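Local coordinates for protein ABC transporter (Caldanaerobius, PDB 4G68) that probably captures xylan-derived oligosaccharides outside the cell, as an extracellular solute-binding protein, and hands them to an ABC transporter for uptake, at residues 137-142 against 320-325; 54-59 against 72-77; 355-360 against 376-381. All coordinates share one frame; numbering follows the deposited sequence.

Contact 1: residues 137-142 against 320-325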
loop_
_atom_site.group_PDB
_atom_site.type_symbol
_atom_site.label_atom_id
_atom_site.label_comp_id
_atom_site.label_asym_id
_atom_site.label_seq_id
_atom_site.Cartn_x
_atom_site.Cartn_y
_atom_site.Cartn_z
ATOM N N ASP C 137 -8.080 14.243 -4.057
ATOM C CA ASP C 137 -6.951 14.645 -4.939
ATOM C C ASP C 137 -6.493 13.539 -5.919
ATOM O O ASP C 137 -6.339 13.796 -7.119
ATOM C CB ASP C 137 -5.748 15.124 -4.115
ATOM C CG ASP C 137 -6.100 16.289 -3.190
ATOM O OD1 ASP C 137 -7.244 16.787 -3.265
ATOM O OD2 ASP C 137 -5.223 16.707 -2.395
ATOM N N ASN C 138 -6.259 12.322 -5.413
ATOM C CA ASN C 138 -5.746 11.267 -6.284
ATOM C C ASN C 138 -6.742 10.708 -7.309
ATOM O O ASN C 138 -6.313 10.295 -8.380
ATOM C CB ASN C 138 -5.101 10.151 -5.474
ATOM C CG ASN C 138 -3.709 10.513 -5.032
ATOM O OD1 ASN C 138 -2.957 11.042 -5.809
ATOM N ND2 ASN C 138 -3.363 10.214 -3.776
ATOM N N VAL C 139 -8.038 10.724 -6.989
ATOM C CA VAL C 139 -9.100 10.333 -7.908
ATOM C C VAL C 139 -9.537 11.474 -8.862
ATOM O O VAL C 139 -10.450 11.300 -9.647
ATOM C CB VAL C 139 -10.344 9.759 -7.159
ATOM C CG1 VAL C 139 -9.979 8.503 -6.346
ATOM C CG2 VAL C 139 -10.973 10.812 -6.248
ATOM N N THR C 140 -8.859 12.627 -8.787
ATOM C CA THR C 140 -9.144 13.771 -9.649
ATOM C C THR C 140 -8.196 13.712 -10.874
ATOM O O THR C 140 -6.972 13.635 -10.732
ATOM C CB THR C 140 -8.970 15.130 -8.908
ATOM O OG1 THR C 140 -9.837 15.168 -7.765
ATOM C CG2 THR C 140 -9.338 16.320 -9.826
ATOM N N TYR C 141 -8.795 13.691 -12.065
ATOM C CA TYR C 141 -8.048 13.717 -13.308
ATOM C C TYR C 141 -8.663 14.779 -14.217
ATOM O O TYR C 141 -9.880 14.775 -14.475
ATOM C CB TYR C 141 -8.127 12.362 -13.993
ATOM C CG TYR C 141 -7.644 11.181 -13.168
ATOM C CD1 TYR C 141 -6.385 10.612 -13.389
ATOM C CD2 TYR C 141 -8.458 10.630 -12.181
ATOM C CE1 TYR C 141 -5.950 9.542 -12.628
ATOM C CE2 TYR C 141 -8.068 9.548 -11.451
ATOM C CZ TYR C 141 -6.807 9.006 -11.646
ATOM O OH TYR C 141 -6.465 7.914 -10.890
ATOM N N ASN C 142 -7.809 15.681 -14.693
ATOM C CA ASN C 142 -8.257 16.793 -15.512
ATOM C C ASN C 142 -9.392 17.548 -14.791
ATOM O O ASN C 142 -10.375 17.915 -15.407
ATOM C CB ASN C 142 -8.741 16.255 -16.854
ATOM C CG ASN C 142 -7.705 15.385 -17.529
ATOM O OD1 ASN C 142 -6.651 15.877 -17.949
ATOM N ND2 ASN C 142 -7.986 14.073 -17.626
ATOM N N VAL C 320 -5.081 6.417 -1.630
ATOM C CA VAL C 320 -4.979 5.795 -2.926
ATOM C C VAL C 320 -5.990 4.689 -3.090
ATOM O O VAL C 320 -6.219 4.277 -4.224
ATOM C CB VAL C 320 -3.567 5.187 -3.167
ATOM C CG1 VAL C 320 -2.505 6.292 -3.402
ATOM C CG2 VAL C 320 -3.173 4.319 -1.967
ATOM N N GLY C 321 -6.565 4.170 -1.983
ATOM C CA GLY C 321 -7.569 3.104 -2.124
ATOM C C GLY C 321 -8.881 3.783 -2.532
ATOM O O GLY C 321 -9.308 4.716 -1.894
ATOM N N ALA C 322 -9.473 3.364 -3.648
ATOM C CA ALA C 322 -10.749 3.963 -4.110
ATOM C C ALA C 322 -11.634 2.892 -4.776
ATOM O O ALA C 322 -11.144 1.799 -5.122
ATOM C CB ALA C 322 -10.534 5.147 -5.042
ATOM N N LEU C 323 -12.930 3.219 -4.876
ATOM C CA LEU C 323 -13.912 2.470 -5.680
ATOM C C LEU C 323 -14.254 3.283 -6.931
ATOM O O LEU C 323 -14.508 4.474 -6.829
ATOM C CB LEU C 323 -15.191 2.173 -4.883
ATOM C CG LEU C 323 -15.002 1.447 -3.539
ATOM C CD1 LEU C 323 -16.327 1.160 -2.857
ATOM C CD2 LEU C 323 -14.220 0.152 -3.746
HETATM N N MSE C 324 -14.259 2.622 -8.098
HETATM C CA MSE C 324 -14.679 3.290 -9.361
HETATM C C MSE C 324 -15.907 2.584 -9.906
HETATM O O MSE C 324 -16.131 1.397 -9.644
HETATM C CB MSE C 324 -13.496 3.309 -10.311
HETATM C CG MSE C 324 -12.547 4.434 -9.896
HETATM SE SE MSE C 324 -11.091 4.465 -11.236
HETATM C CE MSE C 324 -10.279 6.106 -10.531
ATOM N N VAL C 325 -16.715 3.349 -10.635
ATOM C CA VAL C 325 -17.900 2.875 -11.321
ATOM C C VAL C 325 -17.566 2.873 -12.817
ATOM O O VAL C 325 -17.132 3.893 -13.380
ATOM C CB VAL C 325 -19.109 3.835 -11.058
ATOM C CG1 VAL C 325 -20.292 3.502 -11.974
ATOM C CG2 VAL C 325 -19.544 3.779 -9.570
#
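The side-chain nitrogen ND2 of Asn-138 is held from the strand 317-325 side: it donates to the backbone oxygen of Thr-319, and CG1 of the next residue, Val-320, lies 4.0 Å from ND2. The amide runs alongside the valine in the same direction. An asparagine suits this place because its N-H can serve the strand's backbone; the same nitrogen that donates to Thr-319 O also lies against the CG1 methyl of Val-320.

From there the contact turns apolar. Asp-137 to Thr-140 form a type I turn, closed by Thr-140 N to Asp-137 O at 3.2 Å, and the turn presents Val-139 to the strand. With CG1 anti to the carbonyl carbon (chi1 -61°), this branch of Val-139 meets Ala-322 CB at 3.6 Å, the shortest approach between the segments. The small alanine lets the branched valine come close to the strand. Strands 140-141 and 317-325 both pair antiparallel with strand 144-160, so the turn packs against a strand of the same mixed sheet.

Further along, the selenomethionine chain of Met-324 is roughly perpendicular to the Tyr-141 side chain. It is extended beyond CG, with chi2 -177° and chi3 173°, which carries its terminal methyl CE to 4.2 Å from CE2 of the Tyr-141 ring, obliquely. A long, flexible side chain can span this wider separation. The ring's OH bonds to Gly-104 O, so the tyrosine combines an apolar ring with a satisfied polar end.

No hydrogen bond joins the two segments directly. The buried seam therefore depends on methyl and ring packing, while the polar ends of Asn-138 and Tyr-141 find backbone oxygens in the chain nearby.

Contact 2: residues 54-59 against 72-77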
loop_
_atom_site.group_PDB
_atom_site.type_symbol
_atom_site.label_atom_id
_atom_site.label_comp_id
_atom_site.label_asym_id
_atom_site.label_seq_id
_atom_site.Cartn_x
_atom_site.Cartn_y
_atom_site.Cartn_z
ATOM N N THR C 54 -14.708 -11.956 5.531
ATOM C CA THR C 54 -15.964 -12.150 6.303
ATOM C C THR C 54 -16.655 -10.809 6.532
ATOM O O THR C 54 -17.876 -10.688 6.372
ATOM C CB THR C 54 -15.686 -12.819 7.684
ATOM O OG1 THR C 54 -15.112 -14.129 7.491
ATOM C CG2 THR C 54 -16.960 -12.930 8.563
ATOM N N LYS C 55 -15.866 -9.799 6.908
ATOM C CA LYS C 55 -16.418 -8.454 7.097
ATOM C C LYS C 55 -17.058 -7.813 5.859
ATOM O O LYS C 55 -18.120 -7.144 5.958
ATOM C CB LYS C 55 -15.354 -7.541 7.703
ATOM C CG LYS C 55 -14.892 -8.067 9.051
ATOM C CD LYS C 55 -15.945 -7.832 10.107
ATOM C CE LYS C 55 -15.758 -6.443 10.640
ATOM N NZ LYS C 55 -16.898 -6.130 11.522
ATOM N N VAL C 56 -16.413 -8.027 4.716
ATOM C CA VAL C 56 -16.863 -7.412 3.471
ATOM C C VAL C 56 -18.165 -8.074 3.043
ATOM O O VAL C 56 -19.120 -7.375 2.655
ATOM C CB VAL C 56 -15.790 -7.499 2.355
ATOM C CG1 VAL C 56 -16.327 -6.958 1.025
ATOM C CG2 VAL C 56 -14.600 -6.662 2.771
ATOM N N LYS C 57 -18.210 -9.399 3.182
ATOM C CA LYS C 57 -19.446 -10.156 2.909
ATOM C C LYS C 57 -20.625 -9.623 3.717
ATOM O O LYS C 57 -21.749 -9.483 3.179
ATOM C CB LYS C 57 -19.270 -11.667 3.167
ATOM C CG LYS C 57 -20.453 -12.506 2.676
ATOM C CD LYS C 57 -20.571 -12.387 1.161
ATOM C CE LYS C 57 -21.944 -12.729 0.598
ATOM N NZ LYS C 57 -22.686 -13.819 1.306
ATOM N N GLU C 58 -20.361 -9.341 5.002
ATOM C CA GLU C 58 -21.359 -8.833 5.935
ATOM C C GLU C 58 -21.877 -7.464 5.480
ATOM O O GLU C 58 -23.074 -7.241 5.432
ATOM C CB GLU C 58 -20.781 -8.737 7.358
ATOM C CG GLU C 58 -20.410 -10.098 7.967
ATOM C CD GLU C 58 -19.834 -10.004 9.381
ATOM O OE1 GLU C 58 -19.415 -8.907 9.824
ATOM O OE2 GLU C 58 -19.797 -11.043 10.066
ATOM N N ILE C 59 -20.961 -6.556 5.169
ATOM C CA ILE C 59 -21.292 -5.268 4.605
ATOM C C ILE C 59 -22.205 -5.413 3.386
ATOM O O ILE C 59 -23.249 -4.763 3.338
ATOM C CB ILE C 59 -20.042 -4.458 4.191
ATOM C CG1 ILE C 59 -19.216 -4.065 5.413
ATOM C CG2 ILE C 59 -20.484 -3.196 3.467
ATOM C CD1 ILE C 59 -17.812 -3.601 5.086
ATOM N N ILE C 72 -26.299 -6.405 -4.652
ATOM C CA ILE C 72 -24.889 -6.475 -5.049
ATOM C C ILE C 72 -24.405 -7.912 -4.948
ATOM O O ILE C 72 -24.759 -8.628 -3.993
ATOM C CB ILE C 72 -24.020 -5.594 -4.114
ATOM C CG1 ILE C 72 -24.507 -4.130 -4.123
ATOM C CG2 ILE C 72 -22.523 -5.732 -4.431
ATOM C CD1 ILE C 72 -23.933 -3.250 -3.020
ATOM N N VAL C 73 -23.592 -8.319 -5.920
ATOM C CA VAL C 73 -22.907 -9.609 -5.888
ATOM C C VAL C 73 -21.435 -9.280 -6.079
ATOM O O VAL C 73 -21.096 -8.450 -6.913
ATOM C CB VAL C 73 -23.430 -10.570 -6.996
ATOM C CG1 VAL C 73 -22.548 -11.809 -7.120
ATOM C CG2 VAL C 73 -24.911 -10.930 -6.761
ATOM N N GLU C 74 -20.571 -9.892 -5.274
ATOM C CA GLU C 74 -19.141 -9.599 -5.358
ATOM C C GLU C 74 -18.357 -10.744 -5.959
ATOM O O GLU C 74 -18.790 -11.891 -5.919
ATOM C CB GLU C 74 -18.583 -9.207 -3.967
ATOM C CG GLU C 74 -18.670 -10.320 -2.925
ATOM C CD GLU C 74 -17.813 -10.086 -1.685
ATOM O OE1 GLU C 74 -16.819 -9.324 -1.747
ATOM O OE2 GLU C 74 -18.134 -10.712 -0.644
ATOM N N SER C 75 -17.200 -10.438 -6.524
ATOM C CA SER C 75 -16.230 -11.470 -6.824
ATOM C C SER C 75 -14.861 -11.012 -6.261
ATOM O O SER C 75 -14.388 -9.904 -6.537
ATOM C CB SER C 75 -16.227 -11.800 -8.331
ATOM O OG SER C 75 -14.986 -12.399 -8.763
ATOM N N VAL C 76 -14.265 -11.859 -5.418
ATOM C CA VAL C 76 -13.025 -11.497 -4.723
ATOM C C VAL C 76 -11.805 -12.218 -5.319
ATOM O O VAL C 76 -11.848 -13.420 -5.591
ATOM C CB VAL C 76 -13.173 -11.706 -3.204
ATOM C CG1 VAL C 76 -13.814 -13.043 -2.887
ATOM C CG2 VAL C 76 -11.858 -11.528 -2.483
ATOM N N THR C 77 -10.729 -11.461 -5.538
ATOM C CA THR C 77 -9.533 -11.979 -6.196
ATOM C C THR C 77 -8.337 -11.489 -5.432
ATOM O O THR C 77 -8.301 -10.317 -5.053
ATOM C CB THR C 77 -9.427 -11.459 -7.649
ATOM O OG1 THR C 77 -10.656 -11.726 -8.347
ATOM C CG2 THR C 77 -8.235 -12.120 -8.378
#
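Glu-74 meets Val-56 and Lys-57 within a beta-alpha-beta unit, in which helix 52-66 connects the parallel, neighbouring strands 40-45 and 71-76. The meeting joins the helix to the second strand, and Glu-74 carries the whole of the strand's share.

The hydrogen bond of the carboxylate lies outside the two segments: OE1 of Glu-74 accepts from Asn-45 ND2 at the end of strand 40-45. This bond ties one oxygen to the other strand of the unit and helps fix the rotation of the group.

Charge makes a looser contribution. Lys-57 NZ stands 5.8 Å from Glu-74 OE2, too far for a salt bridge, although the opposite charges probably attract at that range; NZ also has a long, weak ion pair with Asp-61.

Van der Waals contact is made by carbons of the helix. Val-56 CG1, anti to the backbone N at chi1 175°, lies 3.7 Å from Glu-74 OE1. Its branched side chain also packs on Leu-346 and Met-349 of helix 332-353, which suits a buried helix face turned to the core. Bent at chi2 and chi4, the exposed lysine runs its CB to CD part past OE2, so a methylene touches where the ammonium does not. OE2 of Glu-74 thus sits 3.8 Å from Lys-57 CA and 3.5 Å from Lys-57 CD.

Contact 3: residues 355-360 against 376-381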
loop_
_atom_site.group_PDB
_atom_site.type_symbol
_atom_site.label_atom_id
_atom_site.label_comp_id
_atom_site.label_asym_id
_atom_site.label_seq_id
_atom_site.Cartn_x
_atom_site.Cartn_y
_atom_site.Cartn_z
ATOM N N THR C 355 -6.693 -3.241 8.336
ATOM C CA THR C 355 -6.441 -3.570 6.925
ATOM C C THR C 355 -6.186 -2.318 6.093
ATOM O O THR C 355 -5.704 -2.405 4.952
ATOM C CB THR C 355 -7.633 -4.315 6.248
ATOM O OG1 THR C 355 -8.873 -3.605 6.481
ATOM C CG2 THR C 355 -7.712 -5.751 6.690
ATOM N N GLY C 356 -6.549 -1.160 6.647
ATOM C CA GLY C 356 -6.193 0.112 6.021
ATOM C C GLY C 356 -6.213 1.305 6.964
ATOM O O GLY C 356 -6.473 1.144 8.163
ATOM N N LEU C 357 -5.871 2.475 6.429
ATOM C CA LEU C 357 -6.102 3.743 7.127
ATOM C C LEU C 357 -7.351 4.432 6.526
ATOM O O LEU C 357 -7.436 4.567 5.285
ATOM C CB LEU C 357 -4.881 4.629 6.994
ATOM C CG LEU C 357 -3.684 4.123 7.801
ATOM C CD1 LEU C 357 -2.394 4.668 7.199
ATOM C CD2 LEU C 357 -3.839 4.447 9.308
ATOM N N PRO C 358 -8.324 4.853 7.386
ATOM C CA PRO C 358 -9.622 5.303 6.866
ATOM C C PRO C 358 -9.511 6.597 6.077
ATOM O O PRO C 358 -8.747 7.526 6.471
ATOM C CB PRO C 358 -10.454 5.538 8.150
ATOM C CG PRO C 358 -9.450 5.796 9.252
ATOM C CD PRO C 358 -8.308 4.846 8.880
ATOM N N ALA C 359 -10.234 6.682 4.960
ATOM C CA ALA C 359 -10.350 7.963 4.238
ATOM C C ALA C 359 -11.566 8.744 4.665
ATOM O O ALA C 359 -11.610 9.991 4.487
ATOM C CB ALA C 359 -10.376 7.797 2.714
ATOM N N TRP C 360 -12.557 8.031 5.199
ATOM C CA TRP C 360 -13.797 8.683 5.629
ATOM C C TRP C 360 -13.649 9.045 7.068
ATOM O O TRP C 360 -12.842 8.422 7.776
ATOM C CB TRP C 360 -14.970 7.741 5.507
ATOM C CG TRP C 360 -15.359 7.492 4.072
ATOM C CD1 TRP C 360 -14.576 6.901 3.064
ATOM C CD2 TRP C 360 -16.609 7.890 3.416
ATOM N NE1 TRP C 360 -15.268 6.859 1.869
ATOM C CE2 TRP C 360 -16.484 7.473 2.003
ATOM C CE3 TRP C 360 -17.783 8.570 3.829
ATOM C CZ2 TRP C 360 -17.516 7.670 1.087
ATOM C CZ3 TRP C 360 -18.799 8.762 2.884
ATOM C CH2 TRP C 360 -18.673 8.317 1.547
ATOM N N GLN C 376 -1.355 3.521 16.569
ATOM C CA GLN C 376 0.098 3.772 16.571
ATOM C C GLN C 376 0.624 4.227 15.192
ATOM O O GLN C 376 1.408 5.202 15.095
ATOM C CB GLN C 376 0.876 2.584 17.151
ATOM C CG GLN C 376 2.265 3.029 17.635
ATOM C CD GLN C 376 3.112 1.908 18.197
ATOM O OE1 GLN C 376 3.813 2.079 19.218
ATOM N NE2 GLN C 376 3.025 0.748 17.564
ATOM N N ILE C 377 0.174 3.512 14.146
ATOM C CA ILE C 377 0.457 3.875 12.783
ATOM C C ILE C 377 0.049 5.333 12.606
ATOM O O ILE C 377 0.875 6.137 12.211
ATOM C CB ILE C 377 -0.172 2.930 11.721
ATOM C CG1 ILE C 377 0.545 1.571 11.740
ATOM C CG2 ILE C 377 0.004 3.550 10.329
ATOM C CD1 ILE C 377 -0.145 0.438 10.958
ATOM N N MET C 378 -1.206 5.681 12.905
ATOM C CA MET C 378 -1.606 7.091 12.884
ATOM C C MET C 378 -0.608 8.033 13.606
ATOM O O MET C 378 -0.094 8.997 13.004
ATOM C CB MET C 378 -2.998 7.240 13.471
ATOM C CG MET C 378 -4.090 6.988 12.459
ATOM S SD MET C 378 -5.752 7.324 13.128
ATOM C CE MET C 378 -5.747 9.012 13.332
ATOM N N ASN C 379 -0.312 7.713 14.865
ATOM C CA ASN C 379 0.585 8.503 15.741
ATOM C C ASN C 379 2.097 8.528 15.439
ATOM O O ASN C 379 2.722 9.596 15.404
ATOM C CB ASN C 379 0.388 8.008 17.174
ATOM C CG ASN C 379 -0.969 8.372 17.711
ATOM O OD1 ASN C 379 -1.718 9.149 17.082
ATOM N ND2 ASN C 379 -1.293 7.841 18.877
ATOM N N ASN C 380 2.692 7.358 15.311
ATOM C CA ASN C 380 4.112 7.264 14.966
ATOM C C ASN C 380 4.442 7.558 13.516
ATOM O O ASN C 380 5.591 7.906 13.245
ATOM C CB ASN C 380 4.678 5.912 15.343
ATOM C CG ASN C 380 4.714 5.702 16.860
ATOM O OD1 ASN C 380 4.231 6.555 17.647
ATOM N ND2 ASN C 380 5.244 4.538 17.281
ATOM N N ILE C 381 3.482 7.423 12.582
ATOM C CA ILE C 381 3.802 7.616 11.158
ATOM C C ILE C 381 3.051 8.754 10.481
ATOM O O ILE C 381 3.666 9.691 9.895
ATOM C CB ILE C 381 3.632 6.309 10.286
ATOM C CG1 ILE C 381 4.672 5.249 10.647
ATOM C CG2 ILE C 381 3.861 6.630 8.809
ATOM C CD1 ILE C 381 4.224 4.271 11.699
#
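A short strand packs here against a helix: strand 357-358, which pairs antiparallel with the long strand 144-160, meets helix 372-382 through the side chain of Leu-357. The helix has a wider, pi-type turn at 377-381, and the two residues that receive the leucine, Ile-377 and Met-378, are the first two of that turn.

Leu-357 works through its branched end. Its chi1 of -70° puts CG on the helix side, and the fork at CG then brings both methyls to one methyl of the isoleucine: CD1 and CD2 of Leu-357 each lie 4.1 Å from Ile-377 CG2. The two side chains cross at a slant. Ile-377 is turned toward the strand and offers its beta-branch, CG2, rather than its longer arm. It also packs on Val-156 and Ala-299, apolar residues of two sheet strands, which suits an aliphatic residue here.

Met-378 is met at CG, near its base, and runs antiparallel to the leucine side chain. This CG of Met-378 stands 4.1 Å from Leu-357 CD2, and the residue also lies on Tyr-362. An unbranched, flexible chain is well suited to border the leucine at this partly exposed position.

Polar bonds play no part between the segments. Instead the strand is fixed by backbone bonding of Leu-357 to Gln-152, while the leucine side chain rests on Gln-152 and Ala-154 and on Asn-279.

Aliphatic packing thus lays helix 372-382 against both the short strand and the sheet it joins, the helix-on-sheet layering of the alpha/beta architecture found in extracellular solute-binding proteins.

Followed from the N terminus, the chain closes contact 2 first, strand 71-76 returning alongside helix 52-66 after a short connection. Contact 1 spans far more sequence, from the turn before strand 140-141 to strand 317-325, with many helices and strands between. Contact 3 follows as another local closure, from strand 357-358 to helix 372-382. The three are in series: none crosses or encloses another. They do not touch, their centres being about 19 to 23 Å apart, yet all reach the same mixed sheet, and strand 144-160 pairs with strands of contacts 1 and 3. Together they tie two helices and a turn to that sheet.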